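Local coordinates for protein beta-N-acetylhexosaminidase (Arthrobacter aurescens, PDB 3RCN) that probably hydrolyses terminal non-reducing N-acetyl-D-hexosamine residues in N-acetyl-beta-D-hexosaminides, at residues 20-26 and 124-130; 407-412 and 469-475; 411-416 and 531-535. All coordinates share one frame; numbering follows the deposited sequence.

Interaction 1: 20-26 and 124-130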
loop_
_atom_site.group_PDB
_atom_site.type_symbol
_atom_site.label_atom_id
_atom_site.label_comp_id
_atom_site.label_asym_id
_atom_site.label_seq_id
_atom_site.Cartn_x
_atom_site.Cartn_y
_atom_site.Cartn_z
ATOM N N GLY A 20 -35.604 8.027 9.825
ATOM C CA GLY A 20 -36.345 9.025 10.568
ATOM C C GLY A 20 -36.344 10.332 9.799
ATOM O O GLY A 20 -36.161 10.354 8.580
ATOM N N THR A 21 -36.537 11.432 10.508
ATOM C CA THR A 21 -36.549 12.727 9.852
ATOM C C THR A 21 -35.309 13.531 10.218
ATOM O O THR A 21 -34.931 13.610 11.385
ATOM C CB THR A 21 -37.819 13.519 10.206
ATOM O OG1 THR A 21 -38.971 12.762 9.818
ATOM C CG2 THR A 21 -37.835 14.866 9.490
ATOM N N GLY A 22 -34.672 14.111 9.208
ATOM C CA GLY A 22 -33.559 15.008 9.439
ATOM C C GLY A 22 -32.180 14.379 9.539
ATOM O O GLY A 22 -31.950 13.230 9.136
ATOM N N GLU A 23 -31.261 15.169 10.091
ATOM C CA GLU A 23 -29.843 14.852 10.182
ATOM C C GLU A 23 -29.325 15.290 11.547
ATOM O O GLU A 23 -29.600 16.408 11.989
ATOM C CB GLU A 23 -29.071 15.615 9.101
ATOM C CG GLU A 23 -29.509 15.342 7.665
ATOM C CD GLU A 23 -28.552 14.412 6.917
ATOM O OE1 GLU A 23 -27.386 14.273 7.346
ATOM O OE2 GLU A 23 -28.961 13.814 5.896
ATOM N N LEU A 24 -28.581 14.420 12.218
ATOM C CA LEU A 24 -27.874 14.815 13.430
ATOM C C LEU A 24 -26.495 15.287 13.018
ATOM O O LEU A 24 -25.803 14.594 12.268
ATOM C CB LEU A 24 -27.744 13.647 14.401
ATOM C CG LEU A 24 -26.830 13.915 15.595
ATOM C CD1 LEU A 24 -27.515 14.815 16.595
ATOM C CD2 LEU A 24 -26.450 12.611 16.252
ATOM N N GLU A 25 -26.106 16.469 13.488
ATOM C CA GLU A 25 -24.818 17.046 13.125
ATOM C C GLU A 25 -23.765 16.727 14.170
ATOM O O GLU A 25 -23.980 16.920 15.369
ATOM C CB GLU A 25 -24.922 18.563 12.969
ATOM C CG GLU A 25 -24.998 19.044 11.529
ATOM C CD GLU A 25 -26.345 19.659 11.202
ATOM O OE1 GLU A 25 -27.078 19.086 10.365
ATOM O OE2 GLU A 25 -26.672 20.716 11.787
ATOM N N LEU A 26 -22.619 16.245 13.698
ATOM C CA LEU A 26 -21.491 15.954 14.566
ATOM C C LEU A 26 -20.427 17.011 14.378
ATOM O O LEU A 26 -19.955 17.231 13.271
ATOM C CB LEU A 26 -20.888 14.599 14.226
ATOM C CG LEU A 26 -21.814 13.395 14.124
ATOM C CD1 LEU A 26 -20.986 12.209 13.702
ATOM C CD2 LEU A 26 -22.524 13.126 15.435
ATOM N N GLY A 124 -19.040 20.653 10.015
ATOM C CA GLY A 124 -19.912 19.639 10.557
ATOM C C GLY A 124 -20.069 18.523 9.550
ATOM O O GLY A 124 -19.894 18.708 8.340
ATOM N N TRP A 125 -20.385 17.343 10.063
ATOM C CA TRP A 125 -20.774 16.241 9.215
ATOM C C TRP A 125 -22.155 15.906 9.676
ATOM O O TRP A 125 -22.541 16.233 10.794
ATOM C CB TRP A 125 -19.877 15.032 9.410
ATOM C CG TRP A 125 -18.459 15.217 9.024
ATOM C CD1 TRP A 125 -17.671 16.287 9.293
ATOM C CD2 TRP A 125 -17.647 14.291 8.293
ATOM N NE1 TRP A 125 -16.408 16.090 8.777
ATOM C CE2 TRP A 125 -16.372 14.872 8.154
ATOM C CE3 TRP A 125 -17.876 13.029 7.742
ATOM C CZ2 TRP A 125 -15.325 14.232 7.488
ATOM C CZ3 TRP A 125 -16.836 12.395 7.082
ATOM C CH2 TRP A 125 -15.578 12.995 6.964
ATOM N N SER A 126 -22.917 15.253 8.822
ATOM C CA SER A 126 -24.247 14.876 9.225
ATOM C C SER A 126 -24.538 13.400 9.021
ATOM O O SER A 126 -24.209 12.824 7.983
ATOM C CB SER A 126 -25.262 15.740 8.501
ATOM O OG SER A 126 -25.145 17.066 8.960
ATOM N N VAL A 127 -25.148 12.799 10.035
ATOM C CA VAL A 127 -25.683 11.453 9.931
ATOM C C VAL A 127 -27.200 11.522 9.838
ATOM O O VAL A 127 -27.853 12.035 10.740
ATOM C CB VAL A 127 -25.322 10.610 11.162
ATOM C CG1 VAL A 127 -24.138 9.716 10.866
ATOM C CG2 VAL A 127 -25.039 11.513 12.353
ATOM N N PRO A 128 -27.769 11.015 8.736
ATOM C CA PRO A 128 -29.230 10.965 8.642
ATOM C C PRO A 128 -29.801 10.181 9.821
ATOM O O PRO A 128 -29.156 9.247 10.278
ATOM C CB PRO A 128 -29.473 10.218 7.325
ATOM C CG PRO A 128 -28.164 9.575 6.978
ATOM C CD PRO A 128 -27.111 10.454 7.546
ATOM N N ARG A 129 -30.971 10.561 10.322
ATOM C CA ARG A 129 -31.527 9.851 11.462
ATOM C C ARG A 129 -32.188 8.568 10.988
ATOM O O ARG A 129 -33.111 8.600 10.178
ATOM C CB ARG A 129 -32.501 10.732 12.248
ATOM C CG ARG A 129 -31.809 11.848 13.021
ATOM C CD ARG A 129 -32.725 12.481 14.054
ATOM N NE ARG A 129 -32.063 13.570 14.769
ATOM C CZ ARG A 129 -31.924 14.805 14.283
ATOM N NH1 ARG A 129 -32.392 15.101 13.074
ATOM N NH2 ARG A 129 -31.312 15.747 14.995
ATOM N N VAL A 130 -31.691 7.440 11.490
ATOM C CA VAL A 130 -32.187 6.127 11.089
ATOM C C VAL A 130 -32.192 5.144 12.250
ATOM O O VAL A 130 -31.545 5.356 13.280
ATOM C CB VAL A 130 -31.319 5.491 9.983
ATOM C CG1 VAL A 130 -31.268 6.371 8.765
ATOM C CG2 VAL A 130 -29.919 5.215 10.502
#
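R129 lays its guanidinium flat against the backbone of E23 and L24 across the contact, with L24 N 3.9 Å above the plane of the group and over its centre. Its CG stands anti to the carbonyl carbon (chi1 -71°) and the chain is extended from CG to NE, which carries the head group past the carbonyl oxygens of T21 and G22. At the edge of the group, R129 NH1 gives a weak hydrogen bond to T21 O at 3.4 Å. An alanine in its place removes the guanidinium, which would probably leave T21 O without this donor and bare the backbone of E23 and L24.

The side chains of 23-26 and 125-128 alternate between the two faces of an antiparallel ladder, whose strand axes run at 150°. E23 opposite P128 and E25 opposite S126 are non-hydrogen-bonded pairs, and their side chains share one face. There S126 OG donates to E25 OE1 at 3.1 Å, the acceptor using its anti lone pair, while the E23 carboxylate lies beside S126 and P128 in a position that is doubtful in detail. L24 with V127 and L26 with W125 are hydrogen-bonded pairs on the other face. V127 CG2 touches L24 CB at 4.0 Å, and the side chains of L26 and V127 cross at about a right angle. Helix 95-109 closes over this apolar face through L109, which meets L26, W125 and V127, and W125 also sets its ring edge-to-face with W55.

Beyond the ladder segment 20-26 turns a corner at T21 and G22, yet R129 N still bonds to G22 O at 3.1 Å. Outermost strand 16-26 paired with 125-134, and a helix packed on one face, are features of the alpha-beta domain that accompanies the catalytic barrel in family 20 glycoside hydrolases.

Interaction 2: 407-412 and 469-475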
loop_
_atom_site.group_PDB
_atom_site.type_symbol
_atom_site.label_atom_id
_atom_site.label_comp_id
_atom_site.label_asym_id
_atom_site.label_seq_id
_atom_site.Cartn_x
_atom_site.Cartn_y
_atom_site.Cartn_z
ATOM N N TYR A 407 -14.845 -18.217 -7.873
ATOM C CA TYR A 407 -13.419 -18.004 -8.173
ATOM C C TYR A 407 -13.198 -16.685 -8.914
ATOM O O TYR A 407 -13.640 -16.508 -10.054
ATOM C CB TYR A 407 -12.817 -19.180 -8.960
ATOM C CG TYR A 407 -12.461 -20.382 -8.096
ATOM C CD1 TYR A 407 -13.026 -20.553 -6.840
ATOM C CD2 TYR A 407 -11.536 -21.326 -8.525
ATOM C CE1 TYR A 407 -12.696 -21.631 -6.048
ATOM C CE2 TYR A 407 -11.197 -22.419 -7.730
ATOM C CZ TYR A 407 -11.785 -22.562 -6.494
ATOM O OH TYR A 407 -11.469 -23.636 -5.690
ATOM N N LEU A 408 -12.498 -15.763 -8.257
ATOM C CA LEU A 408 -12.410 -14.387 -8.734
ATOM C C LEU A 408 -11.240 -14.127 -9.681
ATOM O O LEU A 408 -11.122 -13.044 -10.242
ATOM C CB LEU A 408 -12.366 -13.412 -7.553
ATOM C CG LEU A 408 -13.564 -13.453 -6.603
ATOM C CD1 LEU A 408 -13.396 -12.460 -5.446
ATOM C CD2 LEU A 408 -14.849 -13.187 -7.370
ATOM N N ASP A 409 -10.368 -15.109 -9.850
ATOM C CA ASP A 409 -9.358 -15.032 -10.894
ATOM C C ASP A 409 -10.014 -15.235 -12.268
ATOM O O ASP A 409 -9.405 -14.967 -13.299
ATOM C CB ASP A 409 -8.212 -16.031 -10.652
ATOM C CG ASP A 409 -8.699 -17.478 -10.473
ATOM O OD1 ASP A 409 -8.087 -18.385 -11.084
ATOM O OD2 ASP A 409 -9.669 -17.721 -9.708
ATOM N N HIS A 410 -11.272 -15.667 -12.282
ATOM C CA HIS A 410 -11.956 -15.931 -13.547
ATOM C C HIS A 410 -12.492 -14.661 -14.177
ATOM O O HIS A 410 -12.995 -13.781 -13.479
ATOM C CB HIS A 410 -13.112 -16.927 -13.387
ATOM C CG HIS A 410 -12.675 -18.316 -13.058
ATOM N ND1 HIS A 410 -13.527 -19.396 -13.130
ATOM C CD2 HIS A 410 -11.483 -18.802 -12.637
ATOM C CE1 HIS A 410 -12.880 -20.486 -12.766
ATOM N NE2 HIS A 410 -11.637 -20.152 -12.464
ATOM N N ARG A 411 -12.426 -14.618 -15.506
ATOM C CA ARG A 411 -12.834 -13.475 -16.308
ATOM C C ARG A 411 -14.248 -12.985 -16.010
ATOM O O ARG A 411 -15.154 -13.782 -15.796
ATOM C CB ARG A 411 -12.721 -13.833 -17.783
ATOM C CG ARG A 411 -13.704 -14.880 -18.242
ATOM C CD ARG A 411 -13.016 -15.794 -19.225
ATOM N NE ARG A 411 -13.836 -16.939 -19.605
ATOM C CZ ARG A 411 -14.372 -17.104 -20.807
ATOM N NH1 ARG A 411 -14.180 -16.192 -21.751
ATOM N NH2 ARG A 411 -15.091 -18.182 -21.066
ATOM N N GLN A 412 -14.422 -11.662 -16.002
ATOM C CA GLN A 412 -15.670 -11.027 -15.583
ATOM C C GLN A 412 -16.632 -10.789 -16.732
ATOM O O GLN A 412 -17.749 -10.322 -16.531
ATOM C CB GLN A 412 -15.364 -9.711 -14.868
ATOM C CG GLN A 412 -14.366 -9.924 -13.757
ATOM C CD GLN A 412 -14.144 -8.716 -12.883
ATOM O OE1 GLN A 412 -15.090 -8.041 -12.476
ATOM N NE2 GLN A 412 -12.880 -8.447 -12.568
ATOM N N PHE A 469 -8.534 -5.372 -9.297
ATOM C CA PHE A 469 -9.336 -5.447 -10.487
ATOM C C PHE A 469 -10.117 -6.771 -10.437
ATOM O O PHE A 469 -11.321 -6.817 -10.715
ATOM C CB PHE A 469 -8.420 -5.361 -11.709
ATOM C CG PHE A 469 -9.132 -5.542 -13.016
ATOM C CD1 PHE A 469 -9.336 -6.812 -13.541
ATOM C CD2 PHE A 469 -9.602 -4.448 -13.721
ATOM C CE1 PHE A 469 -9.997 -6.981 -14.743
ATOM C CE2 PHE A 469 -10.260 -4.615 -14.919
ATOM C CZ PHE A 469 -10.462 -5.885 -15.428
ATOM N N ALA A 470 -9.425 -7.842 -10.064
ATOM C CA ALA A 470 -10.034 -9.166 -10.009
ATOM C C ALA A 470 -11.094 -9.221 -8.925
ATOM O O ALA A 470 -12.193 -9.709 -9.150
ATOM C CB ALA A 470 -8.972 -10.242 -9.773
ATOM N N ALA A 471 -10.769 -8.698 -7.750
ATOM C CA ALA A 471 -11.650 -8.861 -6.603
ATOM C C ALA A 471 -12.881 -7.977 -6.667
ATOM O O ALA A 471 -13.939 -8.339 -6.153
ATOM C CB ALA A 471 -10.886 -8.621 -5.302
ATOM N N PHE A 472 -12.757 -6.805 -7.274
ATOM C CA PHE A 472 -13.873 -5.861 -7.241
ATOM C C PHE A 472 -14.336 -5.466 -8.621
ATOM O O PHE A 472 -13.527 -5.419 -9.551
ATOM C CB PHE A 472 -13.503 -4.628 -6.426
ATOM C CG PHE A 472 -13.314 -4.919 -4.979
ATOM C CD1 PHE A 472 -14.411 -5.002 -4.134
ATOM C CD2 PHE A 472 -12.046 -5.144 -4.464
ATOM C CE1 PHE A 472 -14.255 -5.288 -2.793
ATOM C CE2 PHE A 472 -11.877 -5.424 -3.120
ATOM C CZ PHE A 472 -12.985 -5.499 -2.279
ATOM N N PRO A 473 -15.630 -5.131 -8.760
ATOM C CA PRO A 473 -16.752 -5.032 -7.812
ATOM C C PRO A 473 -17.344 -6.357 -7.270
ATOM O O PRO A 473 -18.151 -6.317 -6.341
ATOM C CB PRO A 473 -17.796 -4.254 -8.615
ATOM C CG PRO A 473 -17.578 -4.732 -10.015
ATOM C CD PRO A 473 -16.094 -4.969 -10.153
ATOM N N ARG A 474 -17.030 -7.491 -7.892
ATOM C CA ARG A 474 -17.655 -8.770 -7.521
ATOM C C ARG A 474 -17.675 -9.073 -6.027
ATOM O O ARG A 474 -18.692 -9.481 -5.498
ATOM C CB ARG A 474 -17.009 -9.934 -8.273
ATOM C CG ARG A 474 -17.390 -9.955 -9.729
ATOM C CD ARG A 474 -16.756 -11.122 -10.428
ATOM N NE ARG A 474 -15.314 -10.981 -10.525
ATOM C CZ ARG A 474 -14.526 -11.862 -11.126
ATOM N NH1 ARG A 474 -15.040 -12.957 -11.680
ATOM N NH2 ARG A 474 -13.225 -11.650 -11.173
ATOM N N LEU A 475 -16.556 -8.861 -5.350
ATOM C CA LEU A 475 -16.466 -9.110 -3.918
ATOM C C LEU A 475 -17.451 -8.249 -3.097
ATOM O O LEU A 475 -17.803 -8.595 -1.967
ATOM C CB LEU A 475 -15.029 -8.876 -3.450
ATOM C CG LEU A 475 -14.680 -9.410 -2.069
ATOM C CD1 LEU A 475 -15.192 -10.837 -1.920
ATOM C CD2 LEU A 475 -13.172 -9.353 -1.831
HETATM O O HOH W 1 -14.718 -8.280 -9.694
#
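The guanidinium of R474 lies between two side chains of the 407-412 loop. On one face sits L408 CD2, 3.9 Å above the plane and offset toward the rim; over the centre of the opposite face is Q412 CG at a height of 3.2 Å. The amide of Q412 stacks on the same group, the two planes only 12° apart.

Round the edge the donors meet carbonyls and a water. R474 NH1 bonds to H410 O at 2.8 Å, which also takes a weak bond from NH2; R474 NH2 turns back to A470 O of its own segment at 3.0 Å. R474 NE points in plane to a water oxygen at 2.9 Å, and T426 O gives NH1 a further, weak partner. The bend of the arginine chain at chi3 (-68°) turns the head group toward the loop and H410 O.

That water is held four times: it donates to Q412 OE1 and A470 O and accepts from R474 N and NE, so it ties the amide to the backbone and side chain of R474 and to A470 O of helix 464-471. The other end of the amide is fixed as well, since Q412 NE2 donates to F469 O at 2.9 Å; it also bonds a glycerol.

L408 also touches A454 and I456 of strand 449-456. The arrangement thus joins the loop after strand 397-400 to the helices that follow the neighbouring parallel strand 449-456 in the TIM-barrel catalytic domain of family 20.

Interaction 3: 411-416 and 531-535. With SO4 (sulfate ion), chain G.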
loop_
_atom_site.group_PDB
_atom_site.type_symbol
_atom_site.label_atom_id
_atom_site.label_comp_id
_atom_site.label_asym_id
_atom_site.label_seq_id
_atom_site.Cartn_x
_atom_site.Cartn_y
_atom_site.Cartn_z
ATOM N N ARG A 411 -12.426 -14.618 -15.506
ATOM C CA ARG A 411 -12.834 -13.475 -16.308
ATOM C C ARG A 411 -14.248 -12.985 -16.010
ATOM O O ARG A 411 -15.154 -13.782 -15.796
ATOM C CB ARG A 411 -12.721 -13.833 -17.783
ATOM C CG ARG A 411 -13.704 -14.880 -18.242
ATOM C CD ARG A 411 -13.016 -15.794 -19.225
ATOM N NE ARG A 411 -13.836 -16.939 -19.605
ATOM C CZ ARG A 411 -14.372 -17.104 -20.807
ATOM N NH1 ARG A 411 -14.180 -16.192 -21.751
ATOM N NH2 ARG A 411 -15.091 -18.182 -21.066
ATOM N N GLN A 412 -14.422 -11.662 -16.002
ATOM C CA GLN A 412 -15.670 -11.027 -15.583
ATOM C C GLN A 412 -16.632 -10.789 -16.732
ATOM O O GLN A 412 -17.749 -10.322 -16.531
ATOM C CB GLN A 412 -15.364 -9.711 -14.868
ATOM C CG GLN A 412 -14.366 -9.924 -13.757
ATOM C CD GLN A 412 -14.144 -8.716 -12.883
ATOM O OE1 GLN A 412 -15.090 -8.041 -12.476
ATOM N NE2 GLN A 412 -12.880 -8.447 -12.568
ATOM N N ALA A 413 -16.198 -11.100 -17.943
ATOM C CA ALA A 413 -17.072 -10.964 -19.097
ATOM C C ALA A 413 -16.580 -11.847 -20.235
ATOM O O ALA A 413 -15.422 -12.250 -20.255
ATOM C CB ALA A 413 -17.142 -9.503 -19.537
ATOM N N ASP A 414 -17.452 -12.146 -21.185
ATOM C CA ASP A 414 -17.017 -12.871 -22.367
ATOM C C ASP A 414 -16.181 -11.962 -23.264
ATOM O O ASP A 414 -16.303 -10.734 -23.210
ATOM C CB ASP A 414 -18.219 -13.407 -23.144
ATOM C CG ASP A 414 -19.043 -12.304 -23.774
ATOM O OD1 ASP A 414 -19.696 -12.564 -24.808
ATOM O OD2 ASP A 414 -19.036 -11.174 -23.239
ATOM N N GLY A 415 -15.335 -12.568 -24.092
ATOM C CA GLY A 415 -14.624 -11.823 -25.113
ATOM C C GLY A 415 -13.148 -11.549 -24.895
ATOM O O GLY A 415 -12.527 -12.017 -23.934
ATOM N N ASP A 416 -12.584 -10.785 -25.823
ATOM C CA ASP A 416 -11.144 -10.573 -25.877
ATOM C C ASP A 416 -10.644 -9.285 -25.207
ATOM O O ASP A 416 -9.439 -9.033 -25.179
ATOM C CB ASP A 416 -10.655 -10.665 -27.331
ATOM C CG ASP A 416 -11.046 -11.983 -28.002
ATOM O OD1 ASP A 416 -10.178 -12.610 -28.646
ATOM O OD2 ASP A 416 -12.225 -12.389 -27.889
ATOM N N TRP A 531 -6.773 -18.895 -20.935
ATOM C CA TRP A 531 -7.429 -20.149 -21.287
ATOM C C TRP A 531 -8.925 -20.063 -20.969
ATOM O O TRP A 531 -9.314 -20.080 -19.804
ATOM C CB TRP A 531 -6.781 -21.280 -20.491
ATOM C CG TRP A 531 -7.118 -22.640 -21.001
ATOM C CD1 TRP A 531 -7.854 -23.599 -20.362
ATOM C CD2 TRP A 531 -6.738 -23.197 -22.262
ATOM N NE1 TRP A 531 -7.950 -24.716 -21.149
ATOM C CE2 TRP A 531 -7.275 -24.495 -22.321
ATOM C CE3 TRP A 531 -5.995 -22.724 -23.347
ATOM C CZ2 TRP A 531 -7.091 -25.328 -23.422
ATOM C CZ3 TRP A 531 -5.814 -23.552 -24.438
ATOM C CH2 TRP A 531 -6.359 -24.841 -24.465
ATOM N N LYS A 532 -9.767 -20.073 -21.995
ATOM C CA LYS A 532 -11.186 -19.795 -21.800
ATOM C C LYS A 532 -12.003 -21.055 -21.585
ATOM O O LYS A 532 -12.053 -21.922 -22.453
ATOM C CB LYS A 532 -11.761 -19.038 -22.994
ATOM C CG LYS A 532 -11.262 -17.629 -23.175
ATOM C CD LYS A 532 -12.046 -16.947 -24.283
ATOM C CE LYS A 532 -11.448 -15.572 -24.606
ATOM N NZ LYS A 532 -12.174 -14.865 -25.703
ATOM N N ARG A 533 -12.690 -21.125 -20.451
ATOM C CA ARG A 533 -13.499 -22.294 -20.139
ATOM C C ARG A 533 -14.995 -22.001 -20.219
ATOM O O ARG A 533 -15.432 -20.863 -20.016
ATOM C CB ARG A 533 -13.128 -22.857 -18.765
ATOM C CG ARG A 533 -11.714 -23.397 -18.724
ATOM C CD ARG A 533 -11.336 -23.820 -17.336
ATOM N NE ARG A 533 -12.200 -24.886 -16.852
ATOM C CZ ARG A 533 -12.100 -25.431 -15.646
ATOM N NH1 ARG A 533 -12.924 -26.405 -15.282
ATOM N NH2 ARG A 533 -11.171 -25.001 -14.803
ATOM N N ASP A 534 -15.757 -23.039 -20.565
ATOM C CA ASP A 534 -17.217 -22.986 -20.644
ATOM C C ASP A 534 -17.839 -24.107 -19.814
ATOM O O ASP A 534 -17.662 -25.290 -20.110
ATOM C CB ASP A 534 -17.680 -23.088 -22.101
ATOM C CG ASP A 534 -19.188 -23.219 -22.228
ATOM O OD1 ASP A 534 -19.911 -22.786 -21.304
ATOM O OD2 ASP A 534 -19.651 -23.756 -23.258
ATOM N N TYR A 535 -18.582 -23.732 -18.779
ATOM C CA TYR A 535 -19.067 -24.703 -17.801
ATOM C C TYR A 535 -19.966 -25.772 -18.400
ATOM O O TYR A 535 -19.915 -26.931 -17.989
ATOM C CB TYR A 535 -19.797 -24.013 -16.647
ATOM C CG TYR A 535 -20.194 -24.966 -15.542
ATOM C CD1 TYR A 535 -21.530 -25.194 -15.239
ATOM C CD2 TYR A 535 -19.229 -25.657 -14.817
ATOM C CE1 TYR A 535 -21.898 -26.080 -14.230
ATOM C CE2 TYR A 535 -19.581 -26.543 -13.812
ATOM C CZ TYR A 535 -20.918 -26.750 -13.521
ATOM O OH TYR A 535 -21.271 -27.629 -12.516
HETATM S S SO4 G . -16.075 -16.319 -25.468
HETATM O O1 SO4 G . -14.985 -15.663 -26.190
HETATM O O2 SO4 G . -16.497 -15.520 -24.320
HETATM O O3 SO4 G . -17.207 -16.485 -26.373
HETATM O O4 SO4 G . -15.629 -17.626 -24.988
#
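K532 lies across the guanidinium of R411, where the loop between strands 397-400 and 422-423 of the TIM-barrel catalytic domain meets the short strand 531-532, itself paired in parallel with 422-423. K532 CB stands 3.7 Å above the R411 guanidinium plane, offset toward the rim, and the two side chains cross at about a right angle. K532 CG follows over the same group, 3.6 Å from R411 NH1, and K532 CD comes to 3.4 Å from that nitrogen. The lysine is extended beyond CG, and this straight run takes K532 CE beyond the arginine to 3.8 Å from G415 O.

At the tip, K532 NZ has three acceptors. K532 NZ bonds to O1 of a sulfate ion at 3.0 Å, makes a weak salt bridge with D416 OD2 at 3.3 Å, and bonds weakly to G415 O. D416 is poorly ordered, so that bridge deserves little weight.

The sulfate, probably from the crystallisation liquor, is also bound by G415 N through O2, while R411 NH1 stands in a long, weak ion pair with the same oxygen. The two cationic side chains therefore converge on one anion, which probably offsets their like charges. R411 is held independently of it: NE donates to G423 O, and R411 NH2 to R533 O at 2.9 Å, with that oxygen in the guanidinium plane and an N-H...O angle of 144°.

Overall arrangement
Interactions 2 and 3 start from the same loop, share R411 and Q412, and have centres 12 Å apart. The loop uses its residues in two directions: Q412 turns to helices 464-471 and 474-483, R411 to the 531-535 segment. Both contacts lie near the predicted proton donor E316, with the side chain of Y407 about 7 Å and that of R533 about 8 Å from its side chain. Q412 bonds a glycerol, and the side chain of R533 lies about 5 Å from a bound glycerol, probably from the crystallisation liquor. Interaction 1 stands apart in the N-terminal domain, its centre 35 Å from that of interaction 2 and 45 Å from that of interaction 3.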